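Local coordinates for protein arylmalonate decarboxylase (Bordetella bronchiseptica, PDB 3IXL) that catalyses the decarboxylation of 2-aryl-2-methylmalonates to 2-arylpropionates with release of carbon dioxide, and is held here with 2-phenylacetic acid in its pocket, at residues 109-113 with 137-143; 117-123 with 180-186; 201-207 with 233-237. The protein carries 2 engineered substitutions. One frame throughout, in Å; residues are numbered along the deposited sequence.

Contact 1: 109-113 with 137-143; sequences LNGLR and FLAEESL
L109 carries the apolar half of this contact. CD1 lies obliquely to the F137 ring, 3.6 Å from F137 CZ, and also touches E141 CD; the L109 and E141 side chains cross at about a right angle. CD2 meets L138 CD2 and L143 CD1. One turn on, L112 CD1 comes within 3.7 Å of L143 CD1, and L112 also packs on V120 of strand 119-124.

The polar half is R113, whose extended chain brings NH2 to E141 twice: to OE1 at 3.0 Å, a salt bridge met on the anti side but 29° out of the carboxylate plane, and to the backbone O at 3.1 Å, in the carbonyl plane and on a lone pair. Both acceptors lie close to the guanidinium plane, although the carboxylate is turned 55° from it. The E141 chain bends at chi2 (-78°), which folds OE1 back toward NH2. A water bridges R113 NE (2.7 Å) and E141 O.

E141 is the first residue past the helix, which a Schellman motif ends: L143 N to L138 O, S142 N to A139 O, S142 at positive phi. One arginine thus grips this helix end by backbone and side chain, beside leucines and F137.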
loop_
_atom_site.group_PDB
_atom_site.type_symbol
_atom_site.label_atom_id
_atom_site.label_comp_id
_atom_site.label_asym_id
_atom_site.label_seq_id
_atom_site.Cartn_x
_atom_site.Cartn_y
_atom_site.Cartn_z
ATOM N N LEU A 109 -7.007 -2.489 2.797
ATOM C CA LEU A 109 -8.286 -2.955 3.361
ATOM C C LEU A 109 -9.355 -2.954 2.279
ATOM O O LEU A 109 -10.105 -3.917 2.132
ATOM C CB LEU A 109 -8.757 -2.044 4.488
ATOM C CG LEU A 109 -8.001 -2.005 5.805
ATOM C CD1 LEU A 109 -8.653 -0.961 6.688
ATOM C CD2 LEU A 109 -8.038 -3.380 6.472
ATOM N N ASN A 110 -9.419 -1.869 1.515
ATOM C CA ASN A 110 -10.400 -1.784 0.443
ATOM C C ASN A 110 -10.176 -2.864 -0.609
ATOM O O ASN A 110 -11.130 -3.469 -1.095
ATOM C CB ASN A 110 -10.384 -0.400 -0.205
ATOM C CG ASN A 110 -11.029 0.660 0.675
ATOM O OD1 ASN A 110 -11.767 0.355 1.623
ATOM N ND2 ASN A 110 -10.725 1.914 0.386
ATOM N N GLY A 111 -8.917 -3.122 -0.953
ATOM C CA GLY A 111 -8.601 -4.132 -1.958
ATOM C C GLY A 111 -8.956 -5.529 -1.487
ATOM O O GLY A 111 -9.522 -6.313 -2.240
ATOM N N LEU A 112 -8.609 -5.842 -0.244
ATOM C CA LEU A 112 -8.943 -7.148 0.319
ATOM C C LEU A 112 -10.449 -7.380 0.327
ATOM O O LEU A 112 -10.921 -8.449 -0.072
ATOM C CB LEU A 112 -8.358 -7.310 1.728
ATOM C CG LEU A 112 -6.825 -7.422 1.763
ATOM C CD1 LEU A 112 -6.294 -7.172 3.170
ATOM C CD2 LEU A 112 -6.354 -8.785 1.244
ATOM N N ARG A 113 -11.203 -6.374 0.749
ATOM C CA ARG A 113 -12.666 -6.482 0.745
ATOM C C ARG A 113 -13.237 -6.621 -0.665
ATOM O O ARG A 113 -14.123 -7.445 -0.902
ATOM C CB ARG A 113 -13.293 -5.316 1.493
ATOM C CG ARG A 113 -13.069 -5.440 3.000
ATOM C CD ARG A 113 -13.341 -4.144 3.719
ATOM N NE ARG A 113 -12.947 -4.216 5.124
ATOM C CZ ARG A 113 -12.706 -3.155 5.889
ATOM N NH1 ARG A 113 -12.804 -1.931 5.381
ATOM N NH2 ARG A 113 -12.352 -3.317 7.160
ATOM N N PHE A 137 -3.699 -4.590 13.293
ATOM C CA PHE A 137 -4.496 -3.677 12.479
ATOM C C PHE A 137 -5.558 -4.437 11.691
ATOM O O PHE A 137 -6.743 -4.075 11.709
ATOM C CB PHE A 137 -3.574 -2.884 11.529
ATOM C CG PHE A 137 -4.309 -2.053 10.514
ATOM C CD1 PHE A 137 -4.823 -0.796 10.845
ATOM C CD2 PHE A 137 -4.461 -2.509 9.217
ATOM C CE1 PHE A 137 -5.501 -0.028 9.892
ATOM C CE2 PHE A 137 -5.138 -1.743 8.261
ATOM C CZ PHE A 137 -5.653 -0.507 8.605
ATOM N N LEU A 138 -5.143 -5.496 11.003
ATOM C CA LEU A 138 -6.093 -6.281 10.214
ATOM C C LEU A 138 -7.194 -6.891 11.086
ATOM O O LEU A 138 -8.368 -6.854 10.709
ATOM C CB LEU A 138 -5.382 -7.352 9.385
ATOM C CG LEU A 138 -4.398 -6.833 8.326
ATOM C CD1 LEU A 138 -3.538 -7.978 7.805
ATOM C CD2 LEU A 138 -5.120 -6.140 7.179
ATOM N N ALA A 139 -6.818 -7.420 12.247
ATOM C CA ALA A 139 -7.801 -7.969 13.191
ATOM C C ALA A 139 -8.781 -6.905 13.690
ATOM O O ALA A 139 -9.982 -7.175 13.818
ATOM C CB ALA A 139 -7.102 -8.655 14.355
ATOM N N GLU A 140 -8.284 -5.696 13.963
ATOM C CA GLU A 140 -9.150 -4.576 14.358
ATOM C C GLU A 140 -10.181 -4.272 13.279
ATOM O O GLU A 140 -11.279 -3.780 13.577
ATOM C CB GLU A 140 -8.328 -3.306 14.617
ATOM C CG GLU A 140 -7.606 -3.242 15.950
ATOM C CD GLU A 140 -6.852 -1.924 16.136
ATOM O OE1 GLU A 140 -7.018 -1.275 17.194
ATOM O OE2 GLU A 140 -6.091 -1.536 15.232
ATOM N N GLU A 141 -9.814 -4.551 12.029
ATOM C CA GLU A 141 -10.652 -4.255 10.875
ATOM C C GLU A 141 -11.448 -5.468 10.401
ATOM O O GLU A 141 -11.924 -5.509 9.262
ATOM C CB GLU A 141 -9.784 -3.682 9.748
ATOM C CG GLU A 141 -9.264 -2.279 10.040
ATOM C CD GLU A 141 -10.315 -1.192 9.836
ATOM O OE1 GLU A 141 -11.430 -1.497 9.355
ATOM O OE2 GLU A 141 -10.014 -0.019 10.137
ATOM N N SER A 142 -11.582 -6.455 11.285
ATOM C CA SER A 142 -12.414 -7.645 11.058
ATOM C C SER A 142 -11.889 -8.598 9.983
ATOM O O SER A 142 -12.656 -9.351 9.378
ATOM C CB SER A 142 -13.876 -7.255 10.780
ATOM O OG SER A 142 -14.427 -6.564 11.886
ATOM N N LEU A 143 -10.580 -8.578 9.766
ATOM C CA LEU A 143 -9.930 -9.572 8.920
ATOM C C LEU A 143 -9.182 -10.555 9.803
ATOM O O LEU A 143 -8.946 -10.281 10.987
ATOM C CB LEU A 143 -8.975 -8.908 7.922
ATOM C CG LEU A 143 -9.627 -7.912 6.962
ATOM C CD1 LEU A 143 -8.570 -7.196 6.139
ATOM C CD2 LEU A 143 -10.647 -8.591 6.061
HETATM O O HOH W 1 -13.491 -6.296 6.833
#

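Contact 2: 117-123 with 180-186; sequences VRRVALA and DSDGILL
V117 CG2 fills the hollow over G183, 4.0 Å from G183 CA, at the edge of a parallel beta pair in the second four-stranded sheet of this Asp/Glu racemase-type fold. Strands 119-123 and 183-186 run at 36° to each other. In the parallel register A121 pairs with I184: its N donates to G183 O and its O accepts from L185 N, and the pattern continues with A123 N to L185 O.

On the face of V120, L122 and L185 the side chains pack together. With CG2 of V120 anti to the backbone N and CG1 at +59°, CG2 leans across to L185 and stops 3.7 Å from L185 CB. L122 CD2 approaches the same CB from the next position along, at 4.1 Å, so both methyls press on the same flank of L185 CB. V108 of helix 104-114 and L134 and L138 of helix 128-140 cover L185.

On the other face the small A121 and A123 lie beside the bulkier I184 and L186. A123 CB touches both I184 CG2 (4.2 Å) and L186 CD1 (4.0 Å); L170 and C171 of helix 164-176 lie over this small residue.

Where the strands begin, D182 fits against the backbone of R118 and R119. Its OD2 accepts R118 N with its anti lone pair and, from above the carboxylate plane, R119 N at 2.9 Å in an almost straight bond (177°). In return D182 N donates to R119 O. Farther out, R119 NH2 makes a salt bridge to D180 OD1, met from above the carboxylate plane with the two planes steeply turned. Strand 183-187 leads directly to the pocket residues S188 (engineered), G189 and G190. At the far end of the pairing, L186 CA makes a CA-H...O contact of 3.1 Å with A123 O.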
loop_
_atom_site.group_PDB
_atom_site.type_symbol
_atom_site.label_atom_id
_atom_site.label_comp_id
_atom_site.label_asym_id
_atom_site.label_seq_id
_atom_site.Cartn_x
_atom_site.Cartn_y
_atom_site.Cartn_z
ATOM N N VAL A 117 -11.645 -11.200 0.489
ATOM C CA VAL A 117 -10.643 -11.830 1.331
ATOM C C VAL A 117 -10.912 -11.493 2.791
ATOM O O VAL A 117 -10.856 -10.333 3.184
ATOM C CB VAL A 117 -9.219 -11.385 0.923
ATOM C CG1 VAL A 117 -8.175 -12.008 1.841
ATOM C CG2 VAL A 117 -8.942 -11.757 -0.517
ATOM N N ARG A 118 -11.229 -12.515 3.581
ATOM C CA ARG A 118 -11.396 -12.366 5.022
ATOM C C ARG A 118 -10.201 -12.978 5.750
ATOM O O ARG A 118 -9.624 -12.352 6.646
ATOM C CB ARG A 118 -12.706 -13.025 5.479
ATOM C CG ARG A 118 -12.863 -13.199 6.988
ATOM C CD ARG A 118 -13.206 -11.892 7.683
ATOM N NE ARG A 118 -14.569 -11.435 7.396
ATOM C CZ ARG A 118 -15.571 -11.429 8.277
ATOM N NH1 ARG A 118 -15.380 -11.851 9.523
ATOM N NH2 ARG A 118 -16.770 -10.992 7.912
ATOM N N ARG A 119 -9.839 -14.199 5.364
ATOM C CA ARG A 119 -8.679 -14.882 5.919
ATOM C C ARG A 119 -7.507 -14.625 4.993
ATOM O O ARG A 119 -7.532 -15.019 3.829
ATOM C CB ARG A 119 -8.950 -16.379 6.034
ATOM C CG ARG A 119 -9.937 -16.718 7.127
ATOM C CD ARG A 119 -10.282 -18.195 7.108
ATOM N NE ARG A 119 -9.098 -19.049 7.005
ATOM C CZ ARG A 119 -8.270 -19.312 8.012
ATOM N NH1 ARG A 119 -8.486 -18.788 9.212
ATOM N NH2 ARG A 119 -7.223 -20.100 7.821
ATOM N N VAL A 120 -6.486 -13.950 5.521
ATOM C CA VAL A 120 -5.449 -13.380 4.688
ATOM C C VAL A 120 -4.059 -13.807 5.138
ATOM O O VAL A 120 -3.672 -13.585 6.284
ATOM C CB VAL A 120 -5.588 -11.827 4.622
ATOM C CG1 VAL A 120 -5.512 -11.170 6.010
ATOM C CG2 VAL A 120 -4.572 -11.226 3.638
ATOM N N ALA A 121 -3.328 -14.454 4.233
ATOM C CA ALA A 121 -1.936 -14.803 4.484
ATOM C C ALA A 121 -1.093 -13.551 4.258
ATOM O O ALA A 121 -1.369 -12.780 3.330
ATOM C CB ALA A 121 -1.498 -15.922 3.554
ATOM N N LEU A 122 -0.070 -13.360 5.088
ATOM C CA LEU A 122 0.776 -12.165 5.003
ATOM C C LEU A 122 2.148 -12.488 4.442
ATOM O O LEU A 122 2.846 -13.373 4.948
ATOM C CB LEU A 122 0.947 -11.536 6.390
ATOM C CG LEU A 122 -0.307 -11.249 7.223
ATOM C CD1 LEU A 122 0.038 -10.603 8.577
ATOM C CD2 LEU A 122 -1.298 -10.394 6.444
ATOM N N ALA A 123 2.542 -11.762 3.399
ATOM C CA ALA A 123 3.871 -11.875 2.811
ATOM C C ALA A 123 4.408 -10.463 2.865
ATOM O O ALA A 123 3.901 -9.597 2.152
ATOM C CB ALA A 123 3.770 -12.352 1.360
ATOM N N ASP A 180 -5.773 -22.766 3.373
ATOM C CA ASP A 180 -7.209 -22.523 3.283
ATOM C C ASP A 180 -7.541 -21.036 3.447
ATOM O O ASP A 180 -8.680 -20.672 3.740
ATOM C CB ASP A 180 -7.992 -23.400 4.276
ATOM C CG ASP A 180 -7.646 -23.111 5.724
ATOM O OD1 ASP A 180 -6.732 -22.302 5.989
ATOM O OD2 ASP A 180 -8.296 -23.708 6.611
ATOM N N SER A 181 -6.532 -20.186 3.254
ATOM C CA SER A 181 -6.719 -18.730 3.268
ATOM C C SER A 181 -7.451 -18.253 2.010
ATOM O O SER A 181 -7.431 -18.929 0.975
ATOM C CB SER A 181 -5.362 -18.024 3.377
ATOM O OG SER A 181 -4.709 -18.339 4.597
ATOM N N ASP A 182 -8.091 -17.089 2.100
ATOM C CA ASP A 182 -8.856 -16.534 0.976
ATOM C C ASP A 182 -7.970 -15.792 -0.016
ATOM O O ASP A 182 -8.331 -15.638 -1.176
ATOM C CB ASP A 182 -9.924 -15.548 1.464
ATOM C CG ASP A 182 -10.947 -16.169 2.383
ATOM O OD1 ASP A 182 -11.312 -17.348 2.171
ATOM O OD2 ASP A 182 -11.410 -15.459 3.301
ATOM N N GLY A 183 -6.828 -15.303 0.457
ATOM C CA GLY A 183 -5.960 -14.478 -0.371
ATOM C C GLY A 183 -4.713 -14.097 0.382
ATOM O O GLY A 183 -4.487 -14.541 1.505
ATOM N N ILE A 184 -3.908 -13.265 -0.263
ATOM C CA ILE A 184 -2.593 -12.907 0.248
ATOM C C ILE A 184 -2.443 -11.391 0.244
ATOM O O ILE A 184 -2.800 -10.727 -0.739
ATOM C CB ILE A 184 -1.472 -13.544 -0.624
ATOM C CG1 ILE A 184 -1.605 -15.079 -0.628
ATOM C CG2 ILE A 184 -0.077 -13.122 -0.139
ATOM C CD1 ILE A 184 -0.903 -15.766 -1.789
ATOM N N LEU A 185 -1.925 -10.856 1.347
ATOM C CA LEU A 185 -1.490 -9.466 1.385
ATOM C C LEU A 185 0.028 -9.437 1.258
ATOM O O LEU A 185 0.738 -9.985 2.095
ATOM C CB LEU A 185 -1.929 -8.775 2.681
ATOM C CG LEU A 185 -1.385 -7.358 2.898
ATOM C CD1 LEU A 185 -1.873 -6.409 1.807
ATOM C CD2 LEU A 185 -1.805 -6.850 4.279
ATOM N N LEU A 186 0.508 -8.815 0.187
ATOM C CA LEU A 186 1.925 -8.587 -0.031
ATOM C C LEU A 186 2.198 -7.145 0.396
ATOM O O LEU A 186 1.853 -6.183 -0.305
ATOM C CB LEU A 186 2.277 -8.844 -1.498
ATOM C CG LEU A 186 3.706 -8.619 -2.002
ATOM C CD1 LEU A 186 4.759 -9.351 -1.155
ATOM C CD2 LEU A 186 3.763 -9.098 -3.449
#

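Contact 3: 201-207 with 233-237; sequences ERRLGVP and YGRLF
E201 OE2 is gripped twice, by a water that donates to it at 2.7 Å and by the backbone N of V208. The same water accepts from L236 N at 2.9 Å. The other oxygen is also engaged: E201 OE1 accepts the backbone N of R235 at 2.9 Å, using its syn lone pair, with an angle of 154° at the hydrogen. One carboxylate thus serves the first two amides of helix 235-238, one directly and one through water. Its negative charge would be expected to sit favourably against the positive end of the helix dipole. The E201 chain, extended beyond CG, spans the distance between the two backbones, and OE1 rests 3.3 Å from G234 CA, the residue in the N-cap position.

Helix 196-204 is the connection of a beta-alpha-beta unit, lying in the chain between the adjacent parallel strands 183-187 and 208-210 of the second sheet. It stops at G205, which has positive phi and whose N still bonds to E201 O, before the chain enters strand 208-210 through P207.

R235 then turns back over that exit. A bend at chi3 (56°) lays its guanidinium on the P207 ring, with P207 CB 4.0 Å above the plane and over its centre, while P207 CD lies 3.5 Å from NH1. The two side chains meet obliquely. Two waters occupy the guanidinium edge, in its plane: both accept from R235 NH1, one donating to E201 O and the other to G205 O at 3.0 Å. R235 NE makes a salt bridge with E239, just past the helix.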
loop_
_atom_site.group_PDB
_atom_site.type_symbol
_atom_site.label_atom_id
_atom_site.label_comp_id
_atom_site.label_asym_id
_atom_site.label_seq_id
_atom_site.Cartn_x
_atom_site.Cartn_y
_atom_site.Cartn_z
ATOM N N GLU A 201 -1.094 -15.284 -8.458
ATOM C CA GLU A 201 -2.519 -15.559 -8.679
ATOM C C GLU A 201 -2.733 -16.756 -9.613
ATOM O O GLU A 201 -3.622 -17.580 -9.368
ATOM C CB GLU A 201 -3.246 -14.307 -9.189
ATOM C CG GLU A 201 -3.344 -13.213 -8.113
ATOM C CD GLU A 201 -4.176 -12.007 -8.514
ATOM O OE1 GLU A 201 -4.452 -11.824 -9.720
ATOM O OE2 GLU A 201 -4.533 -11.232 -7.599
ATOM N N ARG A 202 -1.907 -16.847 -10.661
ATOM C CA ARG A 202 -1.942 -17.971 -11.606
ATOM C C ARG A 202 -1.658 -19.291 -10.887
ATOM O O ARG A 202 -2.382 -20.281 -11.059
ATOM C CB ARG A 202 -0.899 -17.755 -12.710
ATOM C CG ARG A 202 -0.862 -18.852 -13.783
ATOM C CD ARG A 202 0.413 -18.748 -14.644
ATOM N NE ARG A 202 1.640 -19.148 -13.952
ATOM C CZ ARG A 202 2.046 -20.404 -13.795
ATOM N NH1 ARG A 202 1.315 -21.406 -14.267
ATOM N NH2 ARG A 202 3.180 -20.659 -13.158
ATOM N N ARG A 203 -0.593 -19.308 -10.100
ATOM C CA ARG A 203 -0.148 -20.546 -9.456
ATOM C C ARG A 203 -1.053 -21.016 -8.331
ATOM O O ARG A 203 -1.253 -22.223 -8.157
ATOM C CB ARG A 203 1.279 -20.396 -8.943
ATOM C CG ARG A 203 2.327 -20.371 -10.042
ATOM C CD ARG A 203 3.728 -20.284 -9.470
ATOM N NE ARG A 203 3.982 -21.313 -8.461
ATOM C CZ ARG A 203 5.098 -21.402 -7.740
ATOM N NH1 ARG A 203 6.082 -20.525 -7.912
ATOM N NH2 ARG A 203 5.229 -22.371 -6.842
ATOM N N LEU A 204 -1.606 -20.079 -7.563
ATOM C CA LEU A 204 -2.355 -20.438 -6.369
ATOM C C LEU A 204 -3.865 -20.379 -6.508
ATOM O O LEU A 204 -4.577 -21.027 -5.738
ATOM C CB LEU A 204 -1.905 -19.584 -5.178
ATOM C CG LEU A 204 -0.416 -19.625 -4.838
ATOM C CD1 LEU A 204 -0.116 -18.745 -3.640
ATOM C CD2 LEU A 204 0.040 -21.062 -4.575
ATOM N N GLY A 205 -4.360 -19.586 -7.455
ATOM C CA GLY A 205 -5.800 -19.452 -7.660
ATOM C C GLY A 205 -6.496 -18.643 -6.577
ATOM O O GLY A 205 -7.711 -18.754 -6.387
ATOM N N VAL A 206 -5.721 -17.840 -5.847
ATOM C CA VAL A 206 -6.272 -16.886 -4.884
ATOM C C VAL A 206 -5.751 -15.493 -5.234
ATOM O O VAL A 206 -4.701 -15.367 -5.871
ATOM C CB VAL A 206 -5.924 -17.245 -3.409
ATOM C CG1 VAL A 206 -6.457 -18.644 -3.035
ATOM C CG2 VAL A 206 -4.419 -17.162 -3.154
ATOM N N PRO A 207 -6.508 -14.446 -4.862
ATOM C CA PRO A 207 -6.067 -13.087 -5.176
ATOM C C PRO A 207 -4.944 -12.589 -4.265
ATOM O O PRO A 207 -4.829 -13.026 -3.115
ATOM C CB PRO A 207 -7.335 -12.251 -4.973
ATOM C CG PRO A 207 -8.114 -13.002 -3.959
ATOM C CD PRO A 207 -7.809 -14.462 -4.170
ATOM N N TYR A 233 -2.140 -6.978 -14.136
ATOM C CA TYR A 233 -1.511 -6.656 -12.854
ATOM C C TYR A 233 -2.287 -7.196 -11.662
ATOM O O TYR A 233 -2.049 -6.777 -10.522
ATOM C CB TYR A 233 -1.304 -5.149 -12.714
ATOM C CG TYR A 233 -0.413 -4.571 -13.775
ATOM C CD1 TYR A 233 -0.921 -3.708 -14.737
ATOM C CD2 TYR A 233 0.936 -4.897 -13.827
ATOM C CE1 TYR A 233 -0.105 -3.169 -15.716
ATOM C CE2 TYR A 233 1.769 -4.359 -14.801
ATOM C CZ TYR A 233 1.237 -3.500 -15.743
ATOM O OH TYR A 233 2.049 -2.965 -16.713
ATOM N N GLY A 234 -3.210 -8.110 -11.932
ATOM C CA GLY A 234 -3.918 -8.816 -10.875
ATOM C C GLY A 234 -5.412 -8.606 -10.894
ATOM O O GLY A 234 -5.907 -7.635 -11.478
ATOM N N ARG A 235 -6.112 -9.501 -10.212
ATOM C CA ARG A 235 -7.562 -9.438 -10.098
ATOM C C ARG A 235 -8.097 -8.124 -9.526
ATOM O O ARG A 235 -9.194 -7.693 -9.881
ATOM C CB ARG A 235 -8.059 -10.629 -9.286
ATOM C CG ARG A 235 -7.978 -11.936 -10.089
ATOM C CD ARG A 235 -8.200 -13.171 -9.256
ATOM N NE ARG A 235 -9.465 -13.141 -8.535
ATOM C CZ ARG A 235 -9.832 -14.071 -7.662
ATOM N NH1 ARG A 235 -9.038 -15.111 -7.427
ATOM N NH2 ARG A 235 -10.991 -13.968 -7.031
ATOM N N LEU A 236 -7.334 -7.481 -8.644
ATOM C CA LEU A 236 -7.787 -6.209 -8.083
ATOM C C LEU A 236 -8.145 -5.241 -9.211
ATOM O O LEU A 236 -9.195 -4.577 -9.187
ATOM C CB LEU A 236 -6.711 -5.588 -7.184
ATOM C CG LEU A 236 -7.144 -4.271 -6.533
ATOM C CD1 LEU A 236 -8.338 -4.435 -5.608
ATOM C CD2 LEU A 236 -5.973 -3.637 -5.781
ATOM N N PHE A 237 -7.273 -5.179 -10.209
ATOM C CA PHE A 237 -7.457 -4.267 -11.321
ATOM C C PHE A 237 -8.386 -4.821 -12.375
ATOM O O PHE A 237 -9.250 -4.100 -12.888
ATOM C CB PHE A 237 -6.110 -3.940 -11.959
ATOM C CG PHE A 237 -5.176 -3.251 -11.029
ATOM C CD1 PHE A 237 -4.213 -3.965 -10.326
ATOM C CD2 PHE A 237 -5.292 -1.886 -10.806
ATOM C CE1 PHE A 237 -3.356 -3.316 -9.433
ATOM C CE2 PHE A 237 -4.439 -1.229 -9.917
ATOM C CZ PHE A 237 -3.477 -1.937 -9.231
HETATM O O HOH W 2 -4.914 -8.605 -7.426
HETATM O O HOH W 3 -6.410 -16.240 -8.835
HETATM O O HOH W 4 -10.069 -17.236 -5.441
#

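How the contacts relate
Contacts 1 and 2 have centres 10 Å apart and their segments alternate along the chain: helix 104-114, strand 119-124 and helix 128-140 follow one another, so the two helices of contact 1 pack on the strand used in contact 2. The link is direct, as L112 O lies 2.9 Å from V117 N, a probable hydrogen bond. Contact 3 opens later, its centre 12 Å from that of contact 2, and P207 O lies 3.0 Å from I184 N, where the next strand joins the sheet. Its centre is 18 Å from that of contact 1, though G111 CA and L236 CD1 touch. The F137 and L185 side chains, in contacts 1 and 2, come within about 11 and 9 Å of bound 2-phenylacetic acid.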